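Local coordinates for enoyl-acyl carrier protein reductase (Uncultured bacterium, PDB 6KIA) that probably reduces enoyl-acyl carrier protein intermediates of fatty acid synthesis with NADH, and is a novel, triclosan-resistant type of this reductase, at residues A[116-120]-A[121-125]. Sequence-based numbering, arbitrary orientation.
Sequences DKLDW and AHIEK
D119 N-caps helix 120-146, and its carboxylate meets the first turn at H122. The evidence is a weak capping bond: H122 N lies 3.4 Å from D119 OD1, with a nearly straight N-H...O angle of 164°. A water reinforces the cap, donating to D119 OD1 and accepting from A121 N at 3.0 Å, so two backbone N-H groups of the helix start are served by one carboxylate oxygen, directly or through solvent. The torsion of D119 permits this: CG anti to the backbone N (chi1 -176°) carries the carboxylate alongside the first turn, OD1 toward the H122 N-H and OD2 3.7 Å from H122 CB. I123 N donates to D119 O at 3.0 Å and E124 N to W120 O at 2.9 Å, which begins the regular i to i+4 pattern.

On the inner side of the turn, I123 CD1 is the apolar meeting point. It touches L118 CB at 3.6 Å and reaches the benzo part of the indole obliquely, 3.6 Å from W120 CE3, while L118 CB stands 4.2 Å above the plane of the W120 ring, offset toward its rim. L104 of helix 101-105 and L200 of helix 196-219 also pack on I123, joining this surface helix start to both neighbours. D196 OD2 accepts from L118 N and, weakly, from W120 NE1, tying both to the start of helix 196-219; the H122 ring turns away from the cap, and its NE2 is hydrogen-bonded to P99 O.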
ATOM      1  N   ASP A 116      17.375  17.489 -18.033  1.00 30.78           N
ATOM      2  CA  ASP A 116      16.659  17.023 -19.233  1.00 31.51           C
ATOM      3  C   ASP A 116      15.189  17.410 -19.192  1.00 25.85           C
ATOM      4  O   ASP A 116      14.537  17.327 -18.151  1.00 33.05           O
ATOM      5  CB  ASP A 116      16.793  15.505 -19.407  1.00 26.96           C
ATOM      6  CG  ASP A 116      18.128  15.089 -20.022  1.00 35.29           C
ATOM      7  OD1 ASP A 116      18.797  15.920 -20.675  1.00 32.22           O
ATOM      8  OD2 ASP A 116      18.510  13.911 -19.851  1.00 41.68           O
ATOM      9  N   LYS A 117      14.660  17.817 -20.342  1.00 24.16           N
ATOM     10  CA  LYS A 117      13.281  18.288 -20.401  1.00 27.72           C
ATOM     11  C   LYS A 117      12.482  17.361 -21.303  1.00 29.16           C
ATOM     12  O   LYS A 117      13.021  16.808 -22.259  1.00 31.78           O
ATOM     13  CB  LYS A 117      13.228  19.726 -20.917  1.00 31.40           C
ATOM     14  CG  LYS A 117      13.833  20.730 -19.916  1.00 25.98           C
ATOM     15  CD  LYS A 117      13.267  20.611 -18.524  1.00 29.36           C
ATOM     16  CE  LYS A 117      13.999  21.571 -17.616  1.00 29.68           C
ATOM     17  NZ  LYS A 117      13.560  21.570 -16.207  1.00 31.97           N
ATOM     18  N   LEU A 118      11.194  17.200 -21.013  1.00 29.12           N
ATOM     19  CA  LEU A 118      10.359  16.282 -21.779  1.00 27.96           C
ATOM     20  C   LEU A 118       9.325  16.996 -22.651  1.00 29.99           C
ATOM     21  O   LEU A 118       8.851  18.083 -22.314  1.00 33.19           O
ATOM     22  CB  LEU A 118       9.659  15.297 -20.824  1.00 24.36           C
ATOM     23  CG  LEU A 118      10.583  14.313 -20.103  1.00 22.61           C
ATOM     24  CD1 LEU A 118       9.859  13.556 -18.984  1.00 28.68           C
ATOM     25  CD2 LEU A 118      11.130  13.324 -21.111  1.00 29.94           C
ATOM     26  N   ASP A 119       9.005  16.368 -23.779  1.00 27.85           N
ATOM     27  CA  ASP A 119       7.925  16.784 -24.670  1.00 29.89           C
ATOM     28  C   ASP A 119       6.587  16.457 -24.038  1.00 34.39           C
ATOM     29  O   ASP A 119       6.055  15.352 -24.211  1.00 33.20           O
ATOM     30  CB  ASP A 119       8.079  16.077 -26.022  1.00 36.89           C
ATOM     31  CG  ASP A 119       7.050  16.524 -27.060  1.00 41.65           C
ATOM     32  OD1 ASP A 119       6.153  17.335 -26.746  1.00 39.16           O
ATOM     33  OD2 ASP A 119       7.179  16.078 -28.218  1.00 43.36           O
ATOM     34  N   TRP A 120       6.026  17.428 -23.332  1.00 25.48           N
ATOM     35  CA  TRP A 120       4.836  17.167 -22.542  1.00 29.93           C
ATOM     36  C   TRP A 120       3.586  16.960 -23.377  1.00 36.20           C
ATOM     37  O   TRP A 120       2.660  16.293 -22.928  1.00 38.40           O
ATOM     38  CB  TRP A 120       4.610  18.292 -21.529  1.00 24.70           C
ATOM     39  CG  TRP A 120       5.652  18.285 -20.430  1.00 29.46           C
ATOM     40  CD1 TRP A 120       6.657  19.196 -20.241  1.00 33.74           C
ATOM     41  CD2 TRP A 120       5.822  17.287 -19.410  1.00 32.20           C
ATOM     42  NE1 TRP A 120       7.424  18.839 -19.149  1.00 33.89           N
ATOM     43  CE2 TRP A 120       6.926  17.674 -18.621  1.00 35.69           C
ATOM     44  CE3 TRP A 120       5.134  16.113 -19.074  1.00 29.49           C
ATOM     45  CZ2 TRP A 120       7.362  16.926 -17.531  1.00 29.52           C
ATOM     46  CZ3 TRP A 120       5.572  15.372 -17.984  1.00 35.06           C
ATOM     47  CH2 TRP A 120       6.672  15.782 -17.230  1.00 32.69           C
ATOM     48  N   ALA A 121       3.563  17.504 -24.592  1.00 31.05           N
ATOM     49  CA  ALA A 121       2.457  17.259 -25.509  1.00 32.88           C
ATOM     50  C   ALA A 121       2.395  15.785 -25.869  1.00 34.14           C
ATOM     51  O   ALA A 121       1.317  15.163 -25.820  1.00 32.87           O
ATOM     52  CB  ALA A 121       2.602  18.109 -26.753  1.00 30.06           C
ATOM     53  N   HIS A 122       3.556  15.212 -26.189  1.00 29.21           N
ATOM     54  CA  HIS A 122       3.596  13.800 -26.533  1.00 31.67           C
ATOM     55  C   HIS A 122       3.258  12.945 -25.307  1.00 35.41           C
ATOM     56  O   HIS A 122       2.532  11.950 -25.417  1.00 34.33           O
ATOM     57  CB  HIS A 122       4.956  13.390 -27.094  1.00 35.31           C
ATOM     58  CG  HIS A 122       4.993  11.974 -27.574  1.00 39.38           C
ATOM     59  ND1 HIS A 122       4.265  11.539 -28.661  1.00 39.14           N
ATOM     60  CD2 HIS A 122       5.622  10.880 -27.082  1.00 35.34           C
ATOM     61  CE1 HIS A 122       4.474  10.247 -28.842  1.00 42.73           C
ATOM     62  NE2 HIS A 122       5.291   9.822 -27.894  1.00 35.22           N
ATOM     63  N   ILE A 123       3.761  13.344 -24.142  1.00 31.32           N
ATOM     64  CA  ILE A 123       3.484  12.578 -22.931  1.00 32.54           C
ATOM     65  C   ILE A 123       1.980  12.578 -22.654  1.00 36.53           C
ATOM     66  O   ILE A 123       1.427  11.575 -22.199  1.00 28.45           O
ATOM     67  CB  ILE A 123       4.268  13.116 -21.723  1.00 29.65           C
ATOM     68  CG1 ILE A 123       5.731  12.673 -21.823  1.00 29.98           C
ATOM     69  CG2 ILE A 123       3.685  12.589 -20.403  1.00 24.38           C
ATOM     70  CD1 ILE A 123       6.627  13.354 -20.851  1.00 34.50           C
ATOM     71  N   GLU A 124       1.322  13.700 -22.927  1.00 34.10           N
ATOM     72  CA  GLU A 124      -0.121  13.801 -22.740  1.00 33.39           C
ATOM     73  C   GLU A 124      -0.859  12.870 -23.709  1.00 32.91           C
ATOM     74  O   GLU A 124      -1.852  12.210 -23.344  1.00 36.11           O
ATOM     75  CB  GLU A 124      -0.587  15.242 -22.934  1.00 42.69           C
ATOM     76  CG  GLU A 124      -2.103  15.409 -22.874  1.00 54.10           C
ATOM     77  CD  GLU A 124      -2.708  14.829 -21.605  1.00 65.47           C
ATOM     78  OE1 GLU A 124      -2.234  15.171 -20.502  1.00 67.68           O
ATOM     79  OE2 GLU A 124      -3.660  14.026 -21.712  1.00 69.67           O
ATOM     80  N   LYS A 125      -0.377  12.819 -24.947  1.00 32.68           N
ATOM     81  CA  LYS A 125      -0.926  11.860 -25.907  1.00 38.45           C
ATOM     82  C   LYS A 125      -0.839  10.413 -25.408  1.00 38.85           C
ATOM     83  O   LYS A 125      -1.805   9.630 -25.478  1.00 33.16           O
ATOM     84  CB  LYS A 125      -0.221  12.013 -27.245  1.00 46.07           C
ATOM     85  CG  LYS A 125      -0.779  11.158 -28.366  1.00 59.48           C
ATOM     86  CD  LYS A 125      -0.079  11.490 -29.675  1.00 64.61           C
ATOM     87  CE  LYS A 125       0.370  12.951 -29.687  1.00 69.88           C
ATOM     88  NZ  LYS A 125       1.437  13.235 -30.684  1.00 71.64           N
TER
HETATM   89  O   HOH W   1       5.272  19.779 -25.376  1.00 42.85           O